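Local coordinates for protein BAG family molecular chaperone regulator 1 (Arabidopsis thaliana, PDB 4HWC) that probably acts as a co-chaperone that binds the ATPase domain of HSP70/HSC70 through its BAG domain and helps regulate programmed cell death and stress responses, at residues A[21-24]-A[25-29]; A[75-78]-A[79-82]; A[66-69]-A[70-74]. All coordinates share one frame; numbering follows the deposited sequence.

All three contacts are helical turns within the three-helix bundle of the BAG domain. Contact 1 lies on helix 5-31, while contact 3 and contact 2 follow each other directly along helix 62-88, their centres about 13 Å apart. Contacts 1 and 2, with centres about 12 Å apart, meet where the two helices pack: F26 CD2 lies 3.7 Å from L82 CD2, and V23 CG1 lies 3.8 Å from T81 CG2. Contact 3 is on the other side of the chain's centre from contact 1, about 21 Å between centres and about 7 Å between nearest atoms. Contact 2 is the most central, about 6 Å from the chain's centre.

Contact 1 of 3, residues A[21-24]-A[25-29]; sequences GRVS and AFEMV
Successive i to i+4 backbone hydrogen bonds join 21-24 to 25-29 in a local, mostly surface contact within helix 5-31 of the three-helix BAG bundle. The amide of A25 reaches G21 O, F26 N reaches R22 O at 2.9 Å, the amide of E27 reaches V23 O, and M28 N reaches S24 O at 3.1 Å. F26 also sets its ring against the preceding turn. Its CG points opposite the carbonyl carbon (chi1 -74°), which brings R22 O over one ring face, 3.4 Å above the plane and displaced toward the rim. The ring reaches on to V44 of helix 38-55 and to L82 and L85 of helix 62-88, a place that suits a large flat hydrocarbon. The same carbonyl meets A25, whose CB lies 3.5 Å from R22 O. V23 CG1 passes E27 OE1 at 4.0 Å. A branched apolar residue suits V23, which is buried against T81; E27, exposed, can carry its carboxylate at the border of that packing. The chemistry is thus divided: main-chain bonds satisfy the carbonyls of 21-24, while V23 and F26 supply the apolar surface that joins this helix to its neighbours.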
ATOM      1  N   GLY A  21      -3.913   6.830   0.959  1.00 16.11           N
ATOM      2  CA  GLY A  21      -4.986   7.811   0.959  1.00 14.93           C
ATOM      3  C   GLY A  21      -6.193   7.222   0.254  1.00 16.20           C
ATOM      4  O   GLY A  21      -7.340   7.454   0.655  1.00 14.60           O
ATOM      5  N   ARG A  22      -5.938   6.460  -0.805  1.00 12.39           N
ATOM      6  CA  ARG A  22      -7.031   5.813  -1.531  1.00 11.71           C
ATOM      7  C   ARG A  22      -7.693   4.764  -0.653  1.00 14.64           C
ATOM      8  O   ARG A  22      -8.910   4.589  -0.673  1.00 12.61           O
ATOM      9  CB  ARG A  22      -6.510   5.131  -2.791  1.00 16.70           C
ATOM     10  CG  ARG A  22      -5.935   6.030  -3.856  1.00 22.97           C
ATOM     11  CD  ARG A  22      -6.254   5.419  -5.205  1.00 25.67           C
ATOM     12  NE  ARG A  22      -5.228   5.685  -6.212  1.00 35.88           N
ATOM     13  CZ  ARG A  22      -5.379   5.364  -7.495  1.00 31.07           C
ATOM     14  NH1 ARG A  22      -6.498   4.784  -7.915  1.00 32.40           N
ATOM     15  NH2 ARG A  22      -4.379   5.599  -8.359  1.00 31.92           N
ATOM     16  N   VAL A  23      -6.893   4.056   0.135  1.00 10.79           N
ATOM     17  CA  VAL A  23      -7.439   3.053   1.031  1.00 10.73           C
ATOM     18  C   VAL A  23      -8.369   3.764   2.010  1.00 13.16           C
ATOM     19  O   VAL A  23      -9.502   3.332   2.231  1.00 12.60           O
ATOM     20  CB  VAL A  23      -6.324   2.306   1.816  1.00 13.54           C
ATOM     21  CG1 VAL A  23      -6.955   1.394   2.874  1.00 13.74           C
ATOM     22  CG2 VAL A  23      -5.500   1.467   0.853  1.00 11.28           C
ATOM     23  N   SER A  24      -7.893   4.869   2.575  1.00 16.52           N
ATOM     24  CA  SER A  24      -8.689   5.650   3.516  1.00 18.02           C
ATOM     25  C   SER A  24      -9.987   6.130   2.864  1.00 15.58           C
ATOM     26  O   SER A  24     -11.036   6.141   3.499  1.00 16.54           O
ATOM     27  CB  SER A  24      -7.872   6.851   4.020  1.00 22.23           C
ATOM     28  OG  SER A  24      -8.631   7.648   4.911  1.00 32.55           O
ATOM     29  N   ALA A  25      -9.919   6.529   1.596  1.00 12.36           N
ATOM     30  CA  ALA A  25     -11.116   6.988   0.888  1.00 15.92           C
ATOM     31  C   ALA A  25     -12.125   5.849   0.757  1.00 13.83           C
ATOM     32  O   ALA A  25     -13.322   6.037   0.964  1.00 12.49           O
ATOM     33  CB  ALA A  25     -10.740   7.511  -0.486  1.00 13.91           C
ATOM     34  N   PHE A  26     -11.632   4.662   0.413  1.00 12.00           N
ATOM     35  CA  PHE A  26     -12.487   3.490   0.260  1.00 13.78           C
ATOM     36  C   PHE A  26     -13.159   3.152   1.583  1.00 11.41           C
ATOM     37  O   PHE A  26     -14.329   2.761   1.624  1.00 11.59           O
ATOM     38  CB  PHE A  26     -11.670   2.275  -0.211  1.00 13.95           C
ATOM     39  CG  PHE A  26     -11.262   2.326  -1.662  1.00 14.80           C
ATOM     40  CD1 PHE A  26     -11.912   3.169  -2.561  1.00 16.98           C
ATOM     41  CD2 PHE A  26     -10.244   1.496  -2.138  1.00 18.12           C
ATOM     42  CE1 PHE A  26     -11.557   3.188  -3.912  1.00 22.32           C
ATOM     43  CE2 PHE A  26      -9.882   1.505  -3.488  1.00 20.00           C
ATOM     44  CZ  PHE A  26     -10.541   2.355  -4.377  1.00 21.15           C
ATOM     45  N   GLU A  27     -12.410   3.284   2.672  1.00 10.20           N
ATOM     46  CA  GLU A  27     -12.968   2.996   3.981  1.00 14.71           C
ATOM     47  C   GLU A  27     -14.107   3.958   4.331  1.00 17.08           C
ATOM     48  O   GLU A  27     -15.147   3.537   4.839  1.00 15.12           O
ATOM     49  CB  GLU A  27     -11.869   3.066   5.042  1.00 17.44           C
ATOM     50  CG  GLU A  27     -10.902   1.882   4.985  1.00 15.49           C
ATOM     51  CD  GLU A  27      -9.816   1.968   6.041  1.00 21.81           C
ATOM     52  OE1 GLU A  27      -8.969   2.881   5.952  1.00 25.22           O
ATOM     53  OE2 GLU A  27      -9.814   1.126   6.964  1.00 23.20           O
ATOM     54  N   MET A  28     -13.908   5.244   4.053  1.00 14.85           N
ATOM     55  CA  MET A  28     -14.925   6.259   4.342  1.00 15.38           C
ATOM     56  C   MET A  28     -16.196   6.018   3.528  1.00 14.74           C
ATOM     57  O   MET A  28     -17.306   6.103   4.054  1.00 18.25           O
ATOM     58  CB  MET A  28     -14.380   7.658   4.045  1.00 18.20           C
ATOM     59  CG  MET A  28     -15.354   8.785   4.389  1.00 20.43           C
ATOM     60  SD  MET A  28     -15.905   8.752   6.119  1.00 26.91           S
ATOM     61  CE  MET A  28     -14.437   9.362   6.945  1.00 27.94           C
ATOM     62  N   VAL A  29     -16.030   5.733   2.242  1.00 11.75           N
ATOM     63  CA  VAL A  29     -17.166   5.448   1.378  1.00 12.37           C
ATOM     64  C   VAL A  29     -17.975   4.315   2.008  1.00 16.71           C
ATOM     65  O   VAL A  29     -19.193   4.418   2.159  1.00 15.68           O
ATOM     66  CB  VAL A  29     -16.698   5.013  -0.035  1.00 13.36           C
ATOM     67  CG1 VAL A  29     -17.861   4.410  -0.829  1.00 17.04           C
ATOM     68  CG2 VAL A  29     -16.127   6.212  -0.782  1.00 11.38           C
TER

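Contact 2 of 3, residues A[75-78]-A[79-82]; sequences VQNY and VETL
V75 meets V79 one turn on, V79 N donating to V75 O at 2.9 Å. Their methyls also touch, V75 CG1 to V79 CG2 at 4.2 Å, and V75, buried against L52 of helix 38-55, is well served by a compact apolar side chain. Q76 contributes its carbonyl to the amide of E80, while its exposed amide side chain suits the outer surface of helix 62-88. N77 O accepts a bond from T81 N at 2.9 Å and a proton from a water at 2.7 Å. The same water donates to E80 OE2 at 2.9 Å, bridging backbone and carboxylate. N77 and E80 are close neighbours, their amide and carboxylate planes 40° apart; the extended E80 chain, CG anti to N (chi1 179°), carries the carboxylate back alongside N77. Y78 O receives the L82 amide, and the Y78 side chain packs on V16 of helix 5-31. Buried L82 packs on V44, I45 and L48, where a branched hydrocarbon fits. The chemistry implies two kinds of surface on one helix: V75 and L82 pack on helix 38-55, and Y78 on helix 5-31, while a water donates to both the N77 main-chain carbonyl and the E80 carboxylate.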
ATOM      1  N   VAL A  75       2.625  -1.737   3.204  1.00 11.50           N
ATOM      2  CA  VAL A  75       1.926  -2.285   2.047  1.00 11.38           C
ATOM      3  C   VAL A  75       1.123  -3.534   2.397  1.00 12.47           C
ATOM      4  O   VAL A  75      -0.022  -3.687   1.964  1.00 11.46           O
ATOM      5  CB  VAL A  75       2.913  -2.625   0.906  1.00 13.50           C
ATOM      6  CG1 VAL A  75       2.172  -3.328  -0.230  1.00 13.42           C
ATOM      7  CG2 VAL A  75       3.557  -1.349   0.385  1.00 16.10           C
ATOM      8  N   GLN A  76       1.729  -4.432   3.171  1.00 12.11           N
ATOM      9  CA  GLN A  76       1.041  -5.642   3.588  1.00 12.53           C
ATOM     10  C   GLN A  76      -0.228  -5.276   4.364  1.00 10.68           C
ATOM     11  O   GLN A  76      -1.282  -5.887   4.172  1.00 14.22           O
ATOM     12  CB  GLN A  76       1.968  -6.508   4.454  1.00 12.89           C
ATOM     13  CG  GLN A  76       3.088  -7.182   3.658  1.00 18.06           C
ATOM     14  CD  GLN A  76       4.124  -7.870   4.533  1.00 22.13           C
ATOM     15  OE1 GLN A  76       4.954  -8.639   4.042  1.00 25.68           O
ATOM     16  NE2 GLN A  76       4.091  -7.586   5.825  1.00 22.90           N
ATOM     17  N   ASN A  77      -0.128  -4.266   5.225  1.00 15.96           N
ATOM     18  CA  ASN A  77      -1.271  -3.834   6.019  1.00 15.15           C
ATOM     19  C   ASN A  77      -2.375  -3.273   5.135  1.00 16.12           C
ATOM     20  O   ASN A  77      -3.544  -3.570   5.349  1.00 14.71           O
ATOM     21  CB  ASN A  77      -0.864  -2.763   7.047  1.00 15.11           C
ATOM     22  CG  ASN A  77      -0.086  -3.333   8.217  1.00 18.10           C
ATOM     23  OD1 ASN A  77      -0.005  -4.544   8.394  1.00 17.68           O
ATOM     24  ND2 ASN A  77       0.481  -2.451   9.033  1.00 20.82           N
ATOM     25  N   TYR A  78      -2.012  -2.450   4.152  1.00 11.16           N
ATOM     26  CA  TYR A  78      -3.020  -1.871   3.264  1.00 12.79           C
ATOM     27  C   TYR A  78      -3.687  -2.936   2.403  1.00 14.41           C
ATOM     28  O   TYR A  78      -4.896  -2.894   2.188  1.00 12.38           O
ATOM     29  CB  TYR A  78      -2.412  -0.801   2.359  1.00 10.73           C
ATOM     30  CG  TYR A  78      -2.063   0.493   3.061  1.00 12.92           C
ATOM     31  CD1 TYR A  78      -2.943   1.089   3.969  1.00 14.95           C
ATOM     32  CD2 TYR A  78      -0.883   1.159   2.762  1.00 14.28           C
ATOM     33  CE1 TYR A  78      -2.636   2.324   4.567  1.00 17.31           C
ATOM     34  CE2 TYR A  78      -0.571   2.380   3.346  1.00 18.72           C
ATOM     35  CZ  TYR A  78      -1.450   2.959   4.239  1.00 18.04           C
ATOM     36  OH  TYR A  78      -1.116   4.175   4.791  1.00 20.70           O
ATOM     37  N   VAL A  79      -2.911  -3.892   1.901  1.00 12.32           N
ATOM     38  CA  VAL A  79      -3.510  -4.946   1.086  1.00 12.28           C
ATOM     39  C   VAL A  79      -4.467  -5.757   1.962  1.00 13.41           C
ATOM     40  O   VAL A  79      -5.542  -6.163   1.521  1.00 14.34           O
ATOM     41  CB  VAL A  79      -2.427  -5.867   0.464  1.00 12.89           C
ATOM     42  CG1 VAL A  79      -3.089  -7.044  -0.261  1.00 16.72           C
ATOM     43  CG2 VAL A  79      -1.593  -5.072  -0.528  1.00 14.94           C
ATOM     44  N   GLU A  80      -4.077  -5.970   3.213  1.00 25.49           N
ATOM     45  CA  GLU A  80      -4.898  -6.709   4.166  1.00 25.72           C
ATOM     46  C   GLU A  80      -6.223  -5.975   4.368  1.00 27.80           C
ATOM     47  O   GLU A  80      -7.291  -6.582   4.399  1.00 29.02           O
ATOM     48  CB  GLU A  80      -4.153  -6.820   5.498  1.00 29.87           C
ATOM     49  CG  GLU A  80      -4.900  -7.548   6.602  1.00 29.51           C
ATOM     50  CD  GLU A  80      -4.074  -7.635   7.875  1.00 29.66           C
ATOM     51  OE1 GLU A  80      -4.385  -8.482   8.731  1.00 29.44           O
ATOM     52  OE2 GLU A  80      -3.108  -6.849   8.018  1.00 30.05           O
ATOM     53  N   THR A  81      -6.140  -4.658   4.510  1.00 16.45           N
ATOM     54  CA  THR A  81      -7.326  -3.827   4.689  1.00 13.55           C
ATOM     55  C   THR A  81      -8.208  -3.888   3.443  1.00 15.98           C
ATOM     56  O   THR A  81      -9.433  -4.014   3.544  1.00 17.21           O
ATOM     57  CB  THR A  81      -6.915  -2.368   4.967  1.00 15.45           C
ATOM     58  OG1 THR A  81      -6.216  -2.309   6.217  1.00 14.14           O
ATOM     59  CG2 THR A  81      -8.133  -1.451   5.027  1.00 18.93           C
ATOM     60  N   LEU A  82      -7.592  -3.808   2.268  1.00 13.55           N
ATOM     61  CA  LEU A  82      -8.342  -3.849   1.017  1.00 13.47           C
ATOM     62  C   LEU A  82      -8.993  -5.207   0.763  1.00 20.58           C
ATOM     63  O   LEU A  82     -10.098  -5.278   0.217  1.00 17.99           O
ATOM     64  CB  LEU A  82      -7.440  -3.493  -0.163  1.00 15.48           C
ATOM     65  CG  LEU A  82      -6.959  -2.044  -0.297  1.00 15.99           C
ATOM     66  CD1 LEU A  82      -6.017  -1.937  -1.490  1.00 20.69           C
ATOM     67  CD2 LEU A  82      -8.147  -1.116  -0.487  1.00 22.96           C
TER
HETATM   68  O   HOH W   1      -4.287  -4.172   7.857  1.00 33.62           O

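Contact 3 of 3, residues A[66-69]-A[70-74]; sequences LQRK and MQVKR
Early in helix 62-88 of the BAG three-helix bundle, segments 66-69 and 70-74 form consecutive turns, joined by backbone hydrogen bonds and two side-chain pairs, Q67 with M70 and R68 with V72. L66 O accepts a bond from M70 N at 2.9 Å, and Q67 O, R68 O and K69 O do the same for Q71, V72 and K73, the last pair 3.0 Å from K73 N to K69 O.

The Q67 and M70 side chains run together off one side of the helix. Q67 is folded at chi2 (-55°), which turns its amide back toward the next turn, and its OE1 comes 3.3 Å from the terminal methyl CE of M70. The methionine starts out extended and bends at its last torsion, chi3 73°, so that the methyl swings to the glutamine. A flexible thioether suits this exposed position, as it can lay its end along a polar neighbour without demanding a hydrogen bond.

R68 and V72 also run alongside each other. V72 CG2 is 3.2 Å from R68 O and 4.0 Å from R68 NH1, meeting the guanidinium obliquely. The polar end of R68 is held elsewhere, for NH1 donates to L55 O of helix 38-55, while its side chain also touches I9 of helix 5-31. Long, charged K69 and K73 suit the exposed side, where K69 runs out extended while K73 bends at chi2 (62°).

Within the bundle, V72 turns its branched side chain to L52 and L55 of helix 38-55, and buried Q71 reaches I9 and V16 of helix 5-31 as well as L55. Beyond Q71, R74 packs on V16 and forms a salt bridge with D17, so this part of helix 62-88 is joined to both neighbouring helices by apolar and polar contacts alike.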
ATOM      1  N   LEU A  66      15.937  -1.376   7.859  1.00 23.60           N
ATOM      2  CA  LEU A  66      14.756  -1.285   8.704  1.00 25.24           C
ATOM      3  C   LEU A  66      13.679  -0.454   8.007  1.00 24.74           C
ATOM      4  O   LEU A  66      12.488  -0.769   8.086  1.00 19.94           O
ATOM      5  CB  LEU A  66      15.109  -0.650  10.049  1.00 26.12           C
ATOM      6  CG  LEU A  66      13.932  -0.537  11.016  1.00 27.24           C
ATOM      7  CD1 LEU A  66      13.404  -1.926  11.334  1.00 26.01           C
ATOM      8  CD2 LEU A  66      14.370   0.178  12.284  1.00 27.76           C
ATOM      9  N   GLN A  67      14.101   0.607   7.323  1.00 22.01           N
ATOM     10  CA  GLN A  67      13.164   1.469   6.609  1.00 25.79           C
ATOM     11  C   GLN A  67      12.480   0.719   5.474  1.00 21.92           C
ATOM     12  O   GLN A  67      11.304   0.950   5.183  1.00 17.41           O
ATOM     13  CB  GLN A  67      13.883   2.698   6.052  1.00 27.42           C
ATOM     14  CG  GLN A  67      14.277   3.700   7.117  1.00 32.73           C
ATOM     15  CD  GLN A  67      13.091   4.141   7.956  1.00 37.63           C
ATOM     16  OE1 GLN A  67      12.069   4.583   7.425  1.00 36.42           O
ATOM     17  NE2 GLN A  67      13.220   4.023   9.275  1.00 34.11           N
ATOM     18  N   ARG A  68      13.219  -0.177   4.830  1.00 16.80           N
ATOM     19  CA  ARG A  68      12.657  -0.966   3.742  1.00 16.39           C
ATOM     20  C   ARG A  68      11.597  -1.914   4.299  1.00 15.16           C
ATOM     21  O   ARG A  68      10.511  -2.052   3.728  1.00 12.12           O
ATOM     22  CB  ARG A  68      13.748  -1.779   3.048  1.00 20.90           C
ATOM     23  CG  ARG A  68      13.280  -2.502   1.785  1.00 22.18           C
ATOM     24  CD  ARG A  68      14.362  -3.414   1.236  1.00 23.21           C
ATOM     25  NE  ARG A  68      14.508  -4.614   2.047  1.00 24.88           N
ATOM     26  CZ  ARG A  68      13.711  -5.674   1.961  1.00 22.23           C
ATOM     27  NH1 ARG A  68      12.714  -5.686   1.084  1.00 24.64           N
ATOM     28  NH2 ARG A  68      13.896  -6.710   2.765  1.00 21.96           N
ATOM     29  N   LYS A  69      11.912  -2.566   5.417  1.00 13.37           N
ATOM     30  CA  LYS A  69      10.970  -3.501   6.031  1.00 12.12           C
ATOM     31  C   LYS A  69       9.725  -2.784   6.535  1.00 11.21           C
ATOM     32  O   LYS A  69       8.630  -3.353   6.542  1.00 10.74           O
ATOM     33  CB  LYS A  69      11.626  -4.259   7.190  1.00 11.73           C
ATOM     34  CG  LYS A  69      12.660  -5.295   6.772  1.00 15.98           C
ATOM     35  CD  LYS A  69      13.308  -5.903   8.016  1.00 21.65           C
ATOM     36  CE  LYS A  69      14.469  -6.814   7.675  1.00 27.69           C
ATOM     37  NZ  LYS A  69      15.119  -7.310   8.926  1.00 30.66           N
ATOM     38  N   MET A  70       9.885  -1.546   6.982  1.00 10.81           N
ATOM     39  CA  MET A  70       8.723  -0.805   7.451  1.00 13.87           C
ATOM     40  C   MET A  70       7.795  -0.525   6.271  1.00 13.69           C
ATOM     41  O   MET A  70       6.579  -0.634   6.400  1.00 11.71           O
ATOM     42  CB  MET A  70       9.118   0.522   8.109  1.00 15.20           C
ATOM     43  CG  MET A  70       7.895   1.370   8.503  1.00 20.64           C
ATOM     44  SD  MET A  70       8.246   2.852   9.478  1.00 30.95           S
ATOM     45  CE  MET A  70       8.987   3.915   8.250  1.00 27.94           C
ATOM     46  N   GLN A  71       8.358  -0.161   5.122  1.00 12.49           N
ATOM     47  CA  GLN A  71       7.513   0.118   3.962  1.00 12.85           C
ATOM     48  C   GLN A  71       6.832  -1.155   3.499  1.00 10.70           C
ATOM     49  O   GLN A  71       5.687  -1.132   3.045  1.00 10.56           O
ATOM     50  CB  GLN A  71       8.327   0.729   2.816  1.00 16.10           C
ATOM     51  CG  GLN A  71       8.882   2.102   3.140  1.00 15.28           C
ATOM     52  CD  GLN A  71       7.805   3.094   3.569  1.00 22.65           C
ATOM     53  OE1 GLN A  71       8.017   3.903   4.475  1.00 25.56           O
ATOM     54  NE2 GLN A  71       6.654   3.045   2.912  1.00 19.90           N
ATOM     55  N   VAL A  72       7.531  -2.278   3.610  1.00 11.34           N
ATOM     56  CA  VAL A  72       6.941  -3.548   3.217  1.00 10.91           C
ATOM     57  C   VAL A  72       5.738  -3.825   4.117  1.00 11.53           C
ATOM     58  O   VAL A  72       4.685  -4.262   3.655  1.00 10.93           O
ATOM     59  CB  VAL A  72       7.952  -4.700   3.363  1.00 11.60           C
ATOM     60  CG1 VAL A  72       7.242  -6.032   3.224  1.00 13.32           C
ATOM     61  CG2 VAL A  72       9.048  -4.574   2.296  1.00 14.95           C
ATOM     62  N   LYS A  73       5.906  -3.564   5.408  1.00  9.74           N
ATOM     63  CA  LYS A  73       4.836  -3.791   6.378  1.00 11.90           C
ATOM     64  C   LYS A  73       3.639  -2.894   6.096  1.00 12.32           C
ATOM     65  O   LYS A  73       2.490  -3.319   6.240  1.00 12.15           O
ATOM     66  CB  LYS A  73       5.348  -3.536   7.797  1.00 11.96           C
ATOM     67  CG  LYS A  73       4.313  -3.791   8.892  1.00 14.48           C
ATOM     68  CD  LYS A  73       3.864  -5.245   8.895  1.00 17.79           C
ATOM     69  CE  LYS A  73       2.918  -5.522  10.064  1.00 21.23           C
ATOM     70  NZ  LYS A  73       2.509  -6.945  10.088  1.00 24.73           N
ATOM     71  N   ARG A  74       3.909  -1.653   5.702  1.00 10.80           N
ATOM     72  CA  ARG A  74       2.832  -0.714   5.393  1.00 12.78           C
ATOM     73  C   ARG A  74       1.975  -1.263   4.265  1.00 10.78           C
ATOM     74  O   ARG A  74       0.754  -1.242   4.348  1.00 10.45           O
ATOM     75  CB  ARG A  74       3.390   0.644   4.957  1.00 16.12           C
ATOM     76  CG  ARG A  74       3.762   1.572   6.086  1.00 23.06           C
ATOM     77  CD  ARG A  74       3.249   2.973   5.785  1.00 24.55           C
ATOM     78  NE  ARG A  74       3.989   3.601   4.706  1.00 29.92           N
ATOM     79  CZ  ARG A  74       3.606   4.701   4.068  1.00 23.83           C
ATOM     80  NH1 ARG A  74       4.366   5.187   3.107  1.00 25.96           N
ATOM     81  NH2 ARG A  74       2.462   5.301   4.372  1.00 25.46           N
TER